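PDB 4CHH: protein interacting with HSP90 1 from Saccharomyces cerevisiae, which takes part in pre-rRNA processing, is required for the NOP58-snoRNA interaction, belongs to the R2TP complex and interacts with Hsp90, and is represented here by its N-terminal domain. Local coordinates for residues Y99-D104 with E109-D114; S142-I145 with V149-C152. All coordinates share one frame; numbering follows the deposited sequence.

Contact 1 (Y99-D104 with E109-D114); sequences YRMDHD and ECYVWD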
loop_
_atom_site.group_PDB
_atom_site.type_symbol
_atom_site.label_atom_id
_atom_site.label_comp_id
_atom_site.label_asym_id
_atom_site.label_seq_id
_atom_site.Cartn_x
_atom_site.Cartn_y
_atom_site.Cartn_z
ATOM N N TYR A 99 -4.160 -9.743 -3.504
ATOM C CA TYR A 99 -3.087 -10.383 -2.753
ATOM C C TYR A 99 -2.513 -11.534 -3.565
ATOM O O TYR A 99 -3.164 -12.071 -4.464
ATOM C CB TYR A 99 -3.524 -10.854 -1.337
ATOM C CG TYR A 99 -4.569 -11.950 -1.332
ATOM C CD1 TYR A 99 -4.209 -13.288 -1.500
ATOM C CD2 TYR A 99 -5.918 -11.652 -1.158
ATOM C CE1 TYR A 99 -5.172 -14.290 -1.566
ATOM C CE2 TYR A 99 -6.889 -12.652 -1.197
ATOM C CZ TYR A 99 -6.509 -13.972 -1.378
ATOM O OH TYR A 99 -7.455 -14.966 -1.399
ATOM N N ARG A 100 -1.292 -11.899 -3.244
ATOM C CA ARG A 100 -0.685 -13.069 -3.854
ATOM C C ARG A 100 -0.041 -13.900 -2.744
ATOM O O ARG A 100 0.071 -13.426 -1.601
ATOM C CB ARG A 100 0.234 -12.735 -5.040
ATOM C CG ARG A 100 1.472 -11.978 -4.750
ATOM C CD ARG A 100 2.039 -11.450 -6.064
ATOM N NE ARG A 100 3.094 -10.487 -5.775
ATOM C CZ ARG A 100 2.894 -9.189 -5.616
ATOM N NH1 ARG A 100 1.687 -8.668 -5.804
ATOM N NH2 ARG A 100 3.906 -8.392 -5.329
ATOM N N MET A 101 0.219 -15.180 -3.028
ATOM C CA MET A 101 0.766 -16.060 -2.012
ATOM C C MET A 101 2.231 -16.349 -2.245
ATOM O O MET A 101 2.669 -16.559 -3.378
ATOM C CB MET A 101 -0.009 -17.384 -1.924
ATOM C CG MET A 101 -1.341 -17.243 -1.245
ATOM S SD MET A 101 -2.183 -18.816 -0.972
ATOM C CE MET A 101 -3.954 -18.220 -0.959
ATOM N N ASP A 102 2.977 -16.321 -1.152
ATOM C CA ASP A 102 4.372 -16.707 -1.061
ATOM C C ASP A 102 4.466 -17.724 0.065
ATOM O O ASP A 102 3.450 -18.055 0.678
ATOM C CB ASP A 102 5.318 -15.504 -0.867
ATOM C CG ASP A 102 6.703 -15.703 -1.486
ATOM O OD1 ASP A 102 7.142 -16.883 -1.614
ATOM O OD2 ASP A 102 7.346 -14.686 -1.846
ATOM N N HIS A 103 5.633 -18.315 0.269
ATOM C CA HIS A 103 5.782 -19.318 1.313
ATOM C C HIS A 103 7.065 -19.063 2.075
ATOM O O HIS A 103 8.037 -18.620 1.467
ATOM C CB HIS A 103 5.771 -20.738 0.713
ATOM C CG HIS A 103 4.440 -21.157 0.166
ATOM N ND1 HIS A 103 4.003 -20.737 -1.085
ATOM C CD2 HIS A 103 3.498 -21.968 0.708
ATOM C CE1 HIS A 103 2.810 -21.289 -1.254
ATOM N NE2 HIS A 103 2.456 -22.029 -0.198
ATOM N N ASP A 104 7.068 -19.286 3.404
ATOM C CA ASP A 104 8.301 -19.099 4.177
ATOM C C ASP A 104 9.171 -20.382 4.002
ATOM O O ASP A 104 8.775 -21.290 3.261
ATOM C CB ASP A 104 8.015 -18.730 5.663
ATOM C CG ASP A 104 7.520 -19.825 6.602
ATOM O OD1 ASP A 104 7.422 -21.005 6.162
ATOM O OD2 ASP A 104 7.236 -19.509 7.774
ATOM N N GLU A 109 2.344 -20.635 4.396
ATOM C CA GLU A 109 1.794 -19.568 3.556
ATOM C C GLU A 109 2.015 -18.168 4.124
ATOM O O GLU A 109 1.873 -17.967 5.327
ATOM C CB GLU A 109 0.270 -19.749 3.402
ATOM C CG GLU A 109 -0.161 -20.909 2.539
ATOM C CD GLU A 109 -1.650 -20.998 2.264
ATOM O OE1 GLU A 109 -2.448 -20.275 2.911
ATOM O OE2 GLU A 109 -2.018 -21.806 1.384
ATOM N N CYS A 110 2.337 -17.213 3.243
ATOM C CA CYS A 110 2.403 -15.805 3.612
ATOM C C CYS A 110 1.747 -14.994 2.481
ATOM O O CYS A 110 1.775 -15.393 1.313
ATOM C CB CYS A 110 3.808 -15.327 3.987
ATOM S SG CYS A 110 4.866 -14.866 2.597
ATOM N N TYR A 111 1.043 -13.926 2.862
ATOM C CA TYR A 111 0.249 -13.145 1.911
ATOM C C TYR A 111 0.878 -11.824 1.625
ATOM O O TYR A 111 1.412 -11.170 2.512
ATOM C CB TYR A 111 -1.198 -13.001 2.396
ATOM C CG TYR A 111 -1.750 -14.337 2.833
ATOM C CD1 TYR A 111 -1.842 -15.406 1.939
ATOM C CD2 TYR A 111 -2.101 -14.563 4.157
ATOM C CE1 TYR A 111 -2.269 -16.661 2.359
ATOM C CE2 TYR A 111 -2.591 -15.797 4.573
ATOM C CZ TYR A 111 -2.656 -16.848 3.677
ATOM O OH TYR A 111 -3.125 -18.054 4.110
ATOM N N VAL A 112 0.902 -11.485 0.347
ATOM C CA VAL A 112 1.589 -10.304 -0.160
ATOM C C VAL A 112 0.627 -9.405 -0.948
ATOM O O VAL A 112 -0.077 -9.874 -1.835
ATOM C CB VAL A 112 2.818 -10.726 -1.029
ATOM C CG1 VAL A 112 3.581 -9.519 -1.562
ATOM C CG2 VAL A 112 3.760 -11.660 -0.262
ATOM N N TRP A 113 0.637 -8.105 -0.628
ATOM C CA TRP A 113 -0.102 -7.062 -1.344
ATOM C C TRP A 113 0.854 -5.994 -1.788
ATOM O O TRP A 113 1.831 -5.718 -1.085
ATOM C CB TRP A 113 -1.149 -6.380 -0.434
ATOM C CG TRP A 113 -2.428 -7.103 -0.192
ATOM C CD1 TRP A 113 -3.611 -6.883 -0.831
ATOM C CD2 TRP A 113 -2.725 -7.983 0.915
ATOM N NE1 TRP A 113 -4.618 -7.608 -0.227
ATOM C CE2 TRP A 113 -4.108 -8.284 0.849
ATOM C CE3 TRP A 113 -1.957 -8.554 1.946
ATOM C CZ2 TRP A 113 -4.736 -9.148 1.760
ATOM C CZ3 TRP A 113 -2.581 -9.401 2.863
ATOM C CH2 TRP A 113 -3.957 -9.682 2.775
ATOM N N ASP A 114 0.550 -5.329 -2.898
ATOM C CA ASP A 114 1.346 -4.166 -3.312
ATOM C C ASP A 114 0.471 -2.941 -3.087
ATOM O O ASP A 114 -0.708 -2.984 -3.430
ATOM C CB ASP A 114 1.821 -4.232 -4.779
ATOM C CG ASP A 114 2.575 -5.497 -5.166
ATOM O OD1 ASP A 114 3.378 -5.988 -4.348
ATOM O OD2 ASP A 114 2.346 -6.003 -6.286
HETATM O O HOH W 1 -0.206 -23.172 0.051
#

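Contact 2 (S142-I145 with V149-C152); sequences SCEI and VVLC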
loop_
_atom_site.group_PDB
_atom_site.type_symbol
_atom_site.label_atom_id
_atom_site.label_comp_id
_atom_site.label_asym_id
_atom_site.label_seq_id
_atom_site.Cartn_x
_atom_site.Cartn_y
_atom_site.Cartn_z
ATOM N N SER A 142 -5.983 -0.185 3.547
ATOM C CA SER A 142 -6.308 -0.478 2.142
ATOM C C SER A 142 -6.431 -1.968 1.882
ATOM O O SER A 142 -7.344 -2.356 1.162
ATOM C CB SER A 142 -5.292 0.138 1.187
ATOM O OG SER A 142 -5.292 1.539 1.383
ATOM N N CYS A 143 -5.525 -2.809 2.446
ATOM C CA CYS A 143 -5.599 -4.264 2.228
ATOM C C CYS A 143 -6.790 -4.829 2.965
ATOM O O CYS A 143 -7.471 -5.715 2.446
ATOM C CB CYS A 143 -4.294 -4.948 2.644
ATOM S SG CYS A 143 -2.825 -4.247 1.838
ATOM N N GLU A 144 -7.045 -4.307 4.184
ATOM C CA GLU A 144 -8.176 -4.700 5.025
ATOM C C GLU A 144 -9.512 -4.453 4.317
ATOM O O GLU A 144 -10.399 -5.292 4.381
ATOM C CB GLU A 144 -8.152 -3.918 6.341
ATOM C CG GLU A 144 -7.056 -4.413 7.263
ATOM C CD GLU A 144 -6.987 -3.659 8.564
ATOM O OE1 GLU A 144 -7.208 -2.422 8.554
ATOM O OE2 GLU A 144 -6.680 -4.306 9.593
ATOM N N ILE A 145 -9.647 -3.295 3.665
ATOM C CA ILE A 145 -10.852 -2.900 2.940
ATOM C C ILE A 145 -11.061 -3.779 1.685
ATOM O O ILE A 145 -12.155 -4.343 1.503
ATOM C CB ILE A 145 -10.810 -1.377 2.581
ATOM C CG1 ILE A 145 -11.080 -0.528 3.842
ATOM C CG2 ILE A 145 -11.822 -1.000 1.452
ATOM C CD1 ILE A 145 -10.568 0.981 3.735
ATOM N N VAL A 149 -9.899 -8.386 5.432
ATOM C CA VAL A 149 -8.962 -9.023 6.356
ATOM C C VAL A 149 -8.752 -8.095 7.517
ATOM O O VAL A 149 -9.085 -6.925 7.415
ATOM C CB VAL A 149 -7.606 -9.409 5.664
ATOM C CG1 VAL A 149 -7.836 -10.441 4.557
ATOM C CG2 VAL A 149 -6.844 -8.178 5.130
ATOM N N VAL A 150 -8.204 -8.611 8.628
ATOM C CA VAL A 150 -7.862 -7.794 9.794
ATOM C C VAL A 150 -6.371 -8.013 9.987
ATOM O O VAL A 150 -5.949 -9.166 10.051
ATOM C CB VAL A 150 -8.727 -8.097 11.062
ATOM C CG1 VAL A 150 -8.236 -7.288 12.272
ATOM C CG2 VAL A 150 -10.220 -7.812 10.793
ATOM N N LEU A 151 -5.565 -6.932 9.956
ATOM C CA LEU A 151 -4.095 -7.050 10.083
ATOM C C LEU A 151 -3.626 -6.493 11.421
ATOM O O LEU A 151 -4.219 -5.551 11.915
ATOM C CB LEU A 151 -3.374 -6.342 8.902
ATOM C CG LEU A 151 -3.794 -6.828 7.466
ATOM C CD1 LEU A 151 -3.156 -5.973 6.377
ATOM C CD2 LEU A 151 -3.503 -8.291 7.251
ATOM N N CYS A 152 -2.620 -7.122 12.034
ATOM C CA CYS A 152 -2.080 -6.723 13.342
ATOM C C CYS A 152 -1.298 -5.408 13.250
ATOM O O CYS A 152 -0.487 -5.232 12.345
ATOM C CB CYS A 152 -1.210 -7.830 13.942
ATOM S SG CYS A 152 -0.796 -7.558 15.687
#

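Contact 1 (Y99-D104 with E109-D114)
Arg100 and Asp102 pair with Val112 and Cys110 through four backbone hydrogen bonds, making the two arms of an antiparallel beta hairpin whose short strand axes run at 140° to each other. The side chains of these hydrogen-bonded pairs share one face of the sheet. There Arg100 sets out with CG between its backbone N and carbonyl carbon (chi1 66°), and from CG to NE the chain is extended, so that it reaches along the neighbouring strand and grips Asp114 end-on, NH2 to OD1 at 2.6 Å and NH1 to OD2 at 2.8 Å. The first bond uses the syn lone pair of OD1; the second meets OD2 from above the carboxylate plane, the two flat groups being turned 53° apart. Val112 CG1 sits over one guanidinium face, and Asn62 ND2 also binds Asp114 OD1.

The opposite face carries the non-hydrogen-bonded pairs Met101-Tyr111 and His103-Glu109, with Tyr99 against Trp113 at its end. Tyr99 CB lies over the indole face, 3.4 Å from Trp113 CE2, and its ring turns an edge to that face in an offset edge-to-face pair. Met101 CG meets the edge of the Tyr111 ring, 3.7 Å from CD1, and SD follows at the same edge as a Met-aromatic contact. Tyr111 OH donates to Glu109 OE1 at 2.6 Å, while a water donates to OE2 and also bonds His103 NE2. Each Glu109 oxygen thus has a partner, and the two-pronged salt bridge, with Asn62 ND2 as a further donor to OD1, should hold the Arg100 guanidinium against Val112 and is likely to favour the ionised form of Asp114.

Contact 2 (S142-I145 with V149-C152)
Glu144 and Val149 face each other where the last turns of helix 129-147 give way to strand 149-151, a tight helix-to-strand connection in the PIH1 N-terminal domain. The apolar packing lies deeper: Cys143 CB touches Leu151 CD1 at 4.0 Å, and Val149 CG2 rests against the helix backbone, 3.7 Å from Cys143 O. Ile61 of strand 58-66 touches both Cys143 and Leu151.

Of the polar links, the main-chain one is weak: Val149 N to Glu144 O at 3.3 Å. The stronger one comes from the Glu144 side chain. Its CG stands anti to the carbonyl carbon (chi1 -73°) and the chain runs on extended, which carries the carboxylate past Val149 to Leu151, where OE2 accepts from the backbone N. On the way CB and CG pass beside the carbonyl oxygen of Val149, with CG 3.2 Å from Val149 O. Arg153 forms a salt bridge to OE2 as well and would balance its charge. An alanine here removes the carboxylate, which would probably leave Arg153 without its charged mate and Leu151 N without this acceptor. The bond from Leu151 N to Glu144 OE2 is nearly straight, 2.9 Å long at 178°, and falls on the anti lone pair.

In the fold
Contact 1 is a partly buried hairpin whose Met101 and His103 are exposed, whereas contact 2 is a buried joint between a helix and a short strand. Both reach the same mixed sheet, but from different elements: 99-104 and 109-114 are neighbouring strands within it, while 149-152 is a short strand pairing with 29-47 and 142-145 belongs to the helix that packs on the sheet. Regular backbone pairing carries the first; the second is joined mainly by one carboxylate-to-backbone bond, beside a single weak main-chain bond. They meet at Trp113, whose CG lies 3.5 Å from Cys143 SG and whose CH2 packs on Val149 CG2, while its NE1 bonds Asp147 near the helix end.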